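Local coordinates for protein enoyl CoA hydratase/isomerase (Crotonase) (Legionella pneumophila subsp. pneumophila, PDB 3I47) that probably acts as an enoyl-CoA hydratase or isomerase of the crotonase family, handling acyl groups bound as coenzyme A thioesters, at residues K100-G108 / L189-I200. Residues are numbered along the deposited sequence; the frame is centred on the assembly and turned at random.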
ATOM      1  N   LYS A 100      -7.287   7.566  -3.247  1.00 14.72           N
ATOM      2  CA  LYS A 100      -6.429   7.332  -4.418  1.00 14.74           C
ATOM      3  C   LYS A 100      -5.782   5.939  -4.367  1.00 14.33           C
ATOM      4  O   LYS A 100      -5.519   5.405  -3.272  1.00 14.90           O
ATOM      5  CB  LYS A 100      -5.325   8.396  -4.484  1.00 14.54           C
ATOM      6  CG  LYS A 100      -5.871   9.815  -4.457  1.00 15.98           C
ATOM      7  CD  LYS A 100      -4.771  10.849  -4.436  1.00 14.73           C
ATOM      8  CE  LYS A 100      -5.413  12.220  -4.421  1.00 15.88           C
ATOM      9  NZ  LYS A 100      -4.438  13.338  -4.478  1.00 16.14           N
ATOM     10  N   PRO A 101      -5.502   5.344  -5.543  1.00 13.58           N
ATOM     11  CA  PRO A 101      -4.793   4.051  -5.578  1.00 13.78           C
ATOM     12  C   PRO A 101      -3.443   4.128  -4.886  1.00 13.84           C
ATOM     13  O   PRO A 101      -2.705   5.107  -5.056  1.00 13.95           O
ATOM     14  CB  PRO A 101      -4.572   3.794  -7.066  1.00 14.66           C
ATOM     15  CG  PRO A 101      -5.623   4.620  -7.757  1.00 14.68           C
ATOM     16  CD  PRO A 101      -5.899   5.809  -6.889  1.00 14.01           C
ATOM     17  N   THR A 102      -3.134   3.098  -4.106  1.00 13.23           N
ATOM     18  CA  THR A 102      -1.844   3.001  -3.412  1.00 13.59           C
ATOM     19  C   THR A 102      -1.104   1.733  -3.825  1.00 13.50           C
ATOM     20  O   THR A 102      -1.707   0.658  -3.954  1.00 13.58           O
ATOM     21  CB  THR A 102      -2.030   2.996  -1.894  1.00 14.59           C
ATOM     22  OG1 THR A 102      -2.947   1.963  -1.531  1.00 14.62           O
ATOM     23  CG2 THR A 102      -2.561   4.341  -1.408  1.00 15.27           C
ATOM     24  N   ILE A 103       0.204   1.863  -4.022  1.00 13.06           N
ATOM     25  CA  ILE A 103       1.037   0.761  -4.517  1.00 12.86           C
ATOM     26  C   ILE A 103       2.275   0.675  -3.648  1.00 13.43           C
ATOM     27  O   ILE A 103       2.941   1.698  -3.430  1.00 14.58           O
ATOM     28  CB  ILE A 103       1.490   0.999  -5.975  1.00 12.98           C
ATOM     29  CG1 ILE A 103       0.277   1.000  -6.907  1.00 14.47           C
ATOM     30  CG2 ILE A 103       2.506  -0.066  -6.418  1.00 15.11           C
ATOM     31  CD1 ILE A 103       0.586   1.542  -8.289  1.00 14.14           C
ATOM     32  N   ALA A 104       2.575  -0.526  -3.160  1.00 12.68           N
ATOM     33  CA  ALA A 104       3.864  -0.790  -2.476  1.00 11.79           C
ATOM     34  C   ALA A 104       4.814  -1.521  -3.413  1.00 12.54           C
ATOM     35  O   ALA A 104       4.408  -2.487  -4.064  1.00 13.64           O
ATOM     36  CB  ALA A 104       3.643  -1.624  -1.216  1.00 12.06           C
ATOM     37  N   MET A 105       6.067  -1.068  -3.482  1.00 11.77           N
ATOM     38  CA  MET A 105       7.066  -1.648  -4.380  1.00 12.19           C
ATOM     39  C   MET A 105       8.143  -2.233  -3.471  1.00 12.91           C
ATOM     40  O   MET A 105       8.823  -1.480  -2.756  1.00 13.65           O
ATOM     41  CB  MET A 105       7.649  -0.558  -5.303  1.00 11.93           C
ATOM     42  CG  MET A 105       8.794  -1.011  -6.202  1.00 15.47           C
ATOM     43  SD  MET A 105       9.564   0.317  -7.211  1.00  8.98           S
ATOM     44  CE  MET A 105      11.263   0.142  -6.706  1.00 16.00           C
ATOM     45  N   VAL A 106       8.267  -3.559  -3.474  1.00 12.76           N
ATOM     46  CA  VAL A 106       9.079  -4.246  -2.463  1.00 12.59           C
ATOM     47  C   VAL A 106      10.259  -5.013  -3.064  1.00 13.18           C
ATOM     48  O   VAL A 106      10.061  -5.961  -3.846  1.00 13.89           O
ATOM     49  CB  VAL A 106       8.212  -5.247  -1.665  1.00 12.59           C
ATOM     50  CG1 VAL A 106       9.046  -5.956  -0.598  1.00 14.02           C
ATOM     51  CG2 VAL A 106       7.002  -4.543  -1.037  1.00 13.94           C
ATOM     52  N   GLN A 107      11.467  -4.614  -2.666  1.00 12.79           N
ATOM     53  CA  GLN A 107      12.700  -5.329  -2.990  1.00 13.05           C
ATOM     54  C   GLN A 107      13.302  -5.892  -1.698  1.00 13.02           C
ATOM     55  O   GLN A 107      13.097  -5.345  -0.607  1.00 13.75           O
ATOM     56  CB  GLN A 107      13.704  -4.388  -3.676  1.00 14.29           C
ATOM     57  CG  GLN A 107      14.700  -3.630  -2.737  1.00 14.51           C
ATOM     58  CD  GLN A 107      14.095  -2.472  -1.919  1.00 15.17           C
ATOM     59  OE1 GLN A 107      12.867  -2.269  -1.864  1.00 14.69           O
ATOM     60  NE2 GLN A 107      14.977  -1.696  -1.269  1.00 15.11           N
ATOM     61  N   GLY A 108      14.046  -6.982  -1.819  1.00 13.83           N
ATOM     62  CA  GLY A 108      14.731  -7.537  -0.641  1.00 13.54           C
ATOM     63  C   GLY A 108      13.786  -7.880   0.502  1.00 13.41           C
ATOM     64  O   GLY A 108      12.630  -8.261   0.287  1.00 13.85           O
ATOM     65  N   LEU A 189      12.432  -3.646 -11.396  1.00 13.94           N
ATOM     66  CA  LEU A 189      11.329  -3.420 -10.471  1.00 13.75           C
ATOM     67  C   LEU A 189      10.821  -1.979 -10.540  1.00 13.67           C
ATOM     68  O   LEU A 189       9.609  -1.754 -10.657  1.00 13.22           O
ATOM     69  CB  LEU A 189      11.761  -3.776  -9.038  1.00 14.11           C
ATOM     70  CG  LEU A 189      10.743  -3.526  -7.917  1.00 13.50           C
ATOM     71  CD1 LEU A 189       9.482  -4.393  -8.092  1.00 14.25           C
ATOM     72  CD2 LEU A 189      11.387  -3.805  -6.554  1.00 14.48           C
ATOM     73  N   LEU A 190      11.744  -1.017 -10.470  1.00 14.41           N
ATOM     74  CA  LEU A 190      11.370   0.393 -10.536  1.00 15.35           C
ATOM     75  C   LEU A 190      10.683   0.735 -11.854  1.00 14.91           C
ATOM     76  O   LEU A 190       9.597   1.324 -11.867  1.00 14.52           O
ATOM     77  CB  LEU A 190      12.610   1.287 -10.333  1.00 16.66           C
ATOM     78  CG  LEU A 190      12.350   2.797 -10.401  1.00 19.85           C
ATOM     79  CD1 LEU A 190      11.364   3.243  -9.333  1.00 17.92           C
ATOM     80  CD2 LEU A 190      13.672   3.575 -10.262  1.00 18.05           C
ATOM     81  N   GLU A 191      11.295   0.328 -12.962  1.00 14.91           N
ATOM     82  CA  GLU A 191      10.744   0.630 -14.281  1.00 14.87           C
ATOM     83  C   GLU A 191       9.338   0.048 -14.435  1.00 14.37           C
ATOM     84  O   GLU A 191       8.422   0.729 -14.900  1.00 14.86           O
ATOM     85  CB  GLU A 191      11.670   0.112 -15.389  1.00 15.36           C
ATOM     86  CG  GLU A 191      12.996   0.885 -15.494  1.00 20.29           C
ATOM     87  CD  GLU A 191      14.106   0.401 -14.545  1.00 16.84           C
ATOM     88  OE1 GLU A 191      15.261   0.796 -14.805  1.00 22.17           O
ATOM     89  OE2 GLU A 191      13.877  -0.341 -13.550  1.00 19.47           O
ATOM     90  N   PHE A 192       9.158  -1.208 -14.022  1.00 13.57           N
ATOM     91  CA  PHE A 192       7.830  -1.832 -14.062  1.00 13.89           C
ATOM     92  C   PHE A 192       6.804  -1.031 -13.243  1.00 13.29           C
ATOM     93  O   PHE A 192       5.692  -0.745 -13.696  1.00 14.03           O
ATOM     94  CB  PHE A 192       7.894  -3.278 -13.532  1.00 15.45           C
ATOM     95  CG  PHE A 192       6.564  -3.975 -13.521  1.00 14.85           C
ATOM     96  CD1 PHE A 192       5.681  -3.840 -12.440  1.00 15.65           C
ATOM     97  CD2 PHE A 192       6.172  -4.754 -14.609  1.00 16.18           C
ATOM     98  CE1 PHE A 192       4.420  -4.476 -12.446  1.00 14.93           C
ATOM     99  CE2 PHE A 192       4.934  -5.404 -14.622  1.00 15.47           C
ATOM    100  CZ  PHE A 192       4.048  -5.265 -13.539  1.00 16.45           C
ATOM    101  N   THR A 193       7.191  -0.689 -12.019  1.00 12.88           N
ATOM    102  CA  THR A 193       6.305  -0.009 -11.094  1.00 13.22           C
ATOM    103  C   THR A 193       5.904   1.373 -11.600  1.00 14.33           C
ATOM    104  O   THR A 193       4.727   1.733 -11.545  1.00 14.22           O
ATOM    105  CB  THR A 193       6.971   0.093  -9.708  1.00 12.94           C
ATOM    106  OG1 THR A 193       7.163  -1.231  -9.211  1.00 13.99           O
ATOM    107  CG2 THR A 193       6.082   0.861  -8.738  1.00 13.85           C
ATOM    108  N   LEU A 194       6.865   2.142 -12.100  1.00 15.56           N
ATOM    109  CA  LEU A 194       6.554   3.478 -12.616  1.00 16.73           C
ATOM    110  C   LEU A 194       5.591   3.424 -13.801  1.00 16.93           C
ATOM    111  O   LEU A 194       4.651   4.218 -13.890  1.00 17.54           O
ATOM    112  CB  LEU A 194       7.825   4.226 -13.016  1.00 17.73           C
ATOM    113  CG  LEU A 194       8.782   4.606 -11.888  1.00 19.60           C
ATOM    114  CD1 LEU A 194       9.991   5.331 -12.468  1.00 19.24           C
ATOM    115  CD2 LEU A 194       8.086   5.468 -10.837  1.00 19.31           C
ATOM    116  N   LYS A 195       5.801   2.463 -14.691  1.00 16.61           N
ATOM    117  CA  LYS A 195       4.930   2.312 -15.851  1.00 17.37           C
ATOM    118  C   LYS A 195       3.531   1.875 -15.453  1.00 16.93           C
ATOM    119  O   LYS A 195       2.536   2.361 -16.003  1.00 18.49           O
ATOM    120  CB  LYS A 195       5.526   1.328 -16.850  1.00 19.13           C
ATOM    121  CG  LYS A 195       6.676   1.923 -17.621  1.00 30.18           C
ATOM    122  CD  LYS A 195       6.853   1.233 -18.941  1.00 22.47           C
ATOM    123  CE  LYS A 195       8.020   1.826 -19.680  1.00 30.29           C
ATOM    124  NZ  LYS A 195       8.383   0.972 -20.834  1.00 24.02           N
ATOM    125  N   TYR A 196       3.456   0.962 -14.487  1.00 15.72           N
ATOM    126  CA  TYR A 196       2.184   0.426 -14.037  1.00 15.77           C
ATOM    127  C   TYR A 196       1.383   1.511 -13.318  1.00 15.43           C
ATOM    128  O   TYR A 196       0.174   1.649 -13.546  1.00 14.83           O
ATOM    129  CB  TYR A 196       2.443  -0.789 -13.144  1.00 16.79           C
ATOM    130  CG  TYR A 196       1.213  -1.520 -12.671  1.00 16.35           C
ATOM    131  CD1 TYR A 196       0.559  -2.429 -13.499  1.00 18.03           C
ATOM    132  CD2 TYR A 196       0.721  -1.330 -11.390  1.00 17.66           C
ATOM    133  CE1 TYR A 196      -0.571  -3.121 -13.062  1.00 17.62           C
ATOM    134  CE2 TYR A 196      -0.410  -2.014 -10.938  1.00 17.46           C
ATOM    135  CZ  TYR A 196      -1.043  -2.914 -11.784  1.00 17.28           C
ATOM    136  OH  TYR A 196      -2.149  -3.603 -11.347  1.00 18.70           O
ATOM    137  N   ALA A 197       2.068   2.291 -12.476  1.00 14.95           N
ATOM    138  CA  ALA A 197       1.426   3.397 -11.766  1.00 15.40           C
ATOM    139  C   ALA A 197       0.959   4.458 -12.759  1.00 16.79           C
ATOM    140  O   ALA A 197      -0.149   4.956 -12.631  1.00 16.94           O
ATOM    141  CB  ALA A 197       2.372   4.002 -10.716  1.00 15.71           C
ATOM    142  N   SER A 198       1.793   4.757 -13.758  1.00 17.95           N
ATOM    143  CA  SER A 198       1.428   5.740 -14.782  1.00 19.52           C
ATOM    144  C   SER A 198       0.178   5.298 -15.533  1.00 20.11           C
ATOM    145  O   SER A 198      -0.719   6.113 -15.796  1.00 20.81           O
ATOM    146  CB  SER A 198       2.585   6.000 -15.746  1.00 20.41           C
ATOM    147  OG  SER A 198       3.627   6.700 -15.093  1.00 34.38           O
ATOM    148  N   GLN A 199       0.091   4.008 -15.854  1.00 19.77           N
ATOM    149  CA  GLN A 199      -1.097   3.472 -16.535  1.00 20.54           C
ATOM    150  C   GLN A 199      -2.389   3.684 -15.746  1.00 19.57           C
ATOM    151  O   GLN A 199      -3.409   4.095 -16.311  1.00 20.50           O
ATOM    152  CB  GLN A 199      -0.898   2.005 -16.902  1.00 22.29           C
ATOM    153  CG  GLN A 199       0.044   1.834 -18.086  1.00 33.70           C
ATOM    154  CD  GLN A 199       0.703   0.465 -18.146  1.00 24.75           C
ATOM    155  OE1 GLN A 199       0.441  -0.413 -17.317  1.00 33.84           O
ATOM    156  NE2 GLN A 199       1.577   0.279 -19.139  1.00 33.91           N
ATOM    157  N   ILE A 200      -2.352   3.413 -14.445  1.00 17.19           N
ATOM    158  CA  ILE A 200      -3.498   3.696 -13.597  1.00 16.05           C
ATOM    159  C   ILE A 200      -3.796   5.208 -13.550  1.00 16.73           C
ATOM    160  O   ILE A 200      -4.967   5.616 -13.596  1.00 17.44           O
ATOM    161  CB  ILE A 200      -3.285   3.111 -12.169  1.00 15.34           C
ATOM    162  CG1 ILE A 200      -3.161   1.583 -12.255  1.00 15.22           C
ATOM    163  CG2 ILE A 200      -4.432   3.498 -11.251  1.00 14.63           C
ATOM    164  CD1 ILE A 200      -2.709   0.920 -10.950  1.00 16.76           C
TER
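Pro101, Ile103 and Met105 pack against the helix 189-200, which runs almost antiparallel to the strand 102-106, at 170°, with 9.5 Å between the two axes. Met105 touches Leu189, Leu190 and Thr193. Its CG stands anti to the backbone N (chi1 175°) and an extended chi2 continues the run, sending SD on toward the helix; the side chain meets Leu189 tip to tip, CG to CG at 3.6 Å. The bend at chi3 (125°) then turns CE along the helix surface to lie 4.0 Å from CB of Leu190. Thr193 crosses this chain obliquely, its CB 3.6 Å from SD of Met105. The threonine hydroxyl is spent within its own helix: OG1 donates to O of Leu189 at 2.9 Å, from above the carbonyl plane, while Thr193 N reaches the same oxygen from the opposite face. Beyond Met105, CD2 of Leu189 touches CB of Gln107 at 3.7 Å, whereas the NE2 of Gln107 donates a hydrogen bond to Gly58 O. Farther down the helix, CD1 of Ile103 rests 3.9 Å from CB of Ala197 and meets the Tyr196 ring at its rim rather than over a face. The last touch is between Pro101 CG and Ile200 CG2, 3.9 Å apart, where the two side chains lie alongside, pointing opposite ways. Val51 and Ile125, from the strands on either side of 102-106, extend the apolar surface under the helix. The contact thus lays a helix over the central parallel strands of the crotonase fold. No hydrogen bond joins the two segments, so the two are joined by apolar packing, with the one hydroxyl facing Met105 satisfied by a helix carbonyl.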